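PDB 3N1U: hydrolase, HAD superfamily, subfamily III A from Legionella pneumophila, which probably hydrolyses 3-deoxy-D-manno-octulosonate 8-phosphate to 3-deoxy-D-manno-octulosonate and inorganic phosphate, a magnesium-dependent step of lipopolysaccharide biosynthesis. Local coordinates for residues D77-M80 with E81-G84. Residues are numbered along the deposited sequence; the frame is centred on the assembly and turned at random.
Sequences DHRM and EQLG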
# COMPACT_ATOMS: atom_id res chain seq x y z
N ASP A 77 -8.00 -21.20 -1.47
CA ASP A 77 -7.76 -22.47 -2.16
C ASP A 77 -6.81 -22.28 -3.34
O ASP A 77 -5.86 -23.11 -3.54
CB ASP A 77 -9.09 -23.07 -2.65
CG ASP A 77 -10.06 -23.28 -1.50
OD1 ASP A 77 -9.81 -24.15 -0.62
OD2 ASP A 77 -11.09 -22.59 -1.49
N HIS A 78 -7.02 -21.20 -4.09
CA HIS A 78 -6.14 -20.92 -5.24
C HIS A 78 -4.73 -20.68 -4.81
O HIS A 78 -3.79 -21.21 -5.41
CB HIS A 78 -6.63 -19.73 -6.07
CG HIS A 78 -7.88 -20.03 -6.83
ND1 HIS A 78 -9.07 -19.37 -6.61
CD2 HIS A 78 -8.11 -20.91 -7.83
CE1 HIS A 78 -9.99 -19.84 -7.44
NE2 HIS A 78 -9.44 -20.77 -8.19
N ARG A 79 -4.55 -19.92 -3.74
CA ARG A 79 -3.19 -19.69 -3.22
C ARG A 79 -2.53 -20.96 -2.67
O ARG A 79 -1.33 -21.20 -2.90
CB ARG A 79 -3.18 -18.57 -2.18
CG ARG A 79 -1.76 -18.22 -1.65
CD ARG A 79 -0.87 -17.60 -2.77
NE ARG A 79 0.41 -17.08 -2.25
CZ ARG A 79 1.52 -17.00 -3.00
NH1 ARG A 79 1.52 -17.44 -4.28
NH2 ARG A 79 2.64 -16.55 -2.47
N MSE A 80 -3.28 -21.78 -1.93
CA MSE A 80 -2.69 -22.98 -1.40
C MSE A 80 -2.25 -23.92 -2.52
O MSE A 80 -1.21 -24.56 -2.40
CB MSE A 80 -3.69 -23.72 -0.50
CG MSE A 80 -4.17 -22.95 0.67
SE MSE A 80 -2.77 -22.58 2.00
CE MSE A 80 -2.26 -20.78 1.29
N GLU A 81 -3.09 -24.04 -3.55
CA GLU A 81 -2.75 -24.86 -4.73
C GLU A 81 -1.48 -24.34 -5.43
O GLU A 81 -0.63 -25.14 -5.81
CB GLU A 81 -3.92 -24.88 -5.73
CG GLU A 81 -3.55 -25.65 -7.02
CD GLU A 81 -4.65 -25.67 -8.09
OE1 GLU A 81 -4.72 -26.69 -8.80
OE2 GLU A 81 -5.43 -24.68 -8.23
N GLN A 82 -1.34 -23.01 -5.54
CA GLN A 82 -0.15 -22.38 -6.14
C GLN A 82 1.09 -22.78 -5.40
O GLN A 82 2.12 -23.08 -6.02
CB GLN A 82 -0.19 -20.82 -6.10
CG GLN A 82 -1.00 -20.18 -7.19
CD GLN A 82 -0.90 -18.65 -7.19
OE1 GLN A 82 -0.45 -18.01 -6.22
NE2 GLN A 82 -1.37 -18.06 -8.29
N LEU A 83 1.00 -22.76 -4.07
CA LEU A 83 2.16 -23.07 -3.23
C LEU A 83 2.38 -24.57 -2.94
O LEU A 83 3.40 -24.94 -2.36
CB LEU A 83 2.06 -22.29 -1.92
CG LEU A 83 2.21 -20.77 -2.08
CD1 LEU A 83 2.10 -20.11 -0.70
CD2 LEU A 83 3.50 -20.38 -2.81
N GLY A 84 1.46 -25.41 -3.39
CA GLY A 84 1.53 -26.87 -3.11
C GLY A 84 1.34 -27.23 -1.64
O GLY A 84 1.83 -28.27 -1.15
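Arg79 reaches forward along the last turns of its helix to meet both Gln82 and Leu83. Its CG stands anti to the backbone N (chi1 -176°), and a bend at chi2 turns the rest of the chain toward the helix end. There NH1 donates to Gln82 OE1 over 2.8 Å. The oxygen lies close to the guanidinium plane, but the two flat groups are nearly perpendicular, 81° apart, and the side chains cross at about a right angle. Glutamine suits the place because its long, extended chain brings a neutral acceptor to the cation's edge.

Nonpolar packing engages the same guanidinium. Leu83 lays CD1 over one face near its rim, 3.8 Å from Arg79 NE, while CD2 lies beside NH1. A branched aliphatic residue can thus pack against one face of the flat group and also on Leu55 and Lys56 of helix 49-60. Arg79 also packs on Leu35, and Gln82 on Ile37, of a second subunit, so this pair is part of a subunit interface.

Backbone bonds of the i to i+4 kind hold the turns together: Glu81 N to Asp77 O at 2.9 Å, Gln82 N to His78 O at 3.0 Å, and Leu83 N to Arg79 O at 3.0 Å. The Asp77 carboxylate is engaged elsewhere, in a salt bridge with Lys90 and a hydrogen bond with Tyr88, tying the helix to strand 87-89 and the residue just after it.

Gly84 leaves the helix with positive phi (67°), a conformation easily adopted without a side chain, and its N bonds back to Glu81 O at 3.2 Å, one of two bonds back into the last turn. With the positive phi these make the helix end a Schellman motif, closing the helical arm of the beta-alpha-beta unit 64-68, 74-83, 87-89 in the Rossmann-like HAD fold.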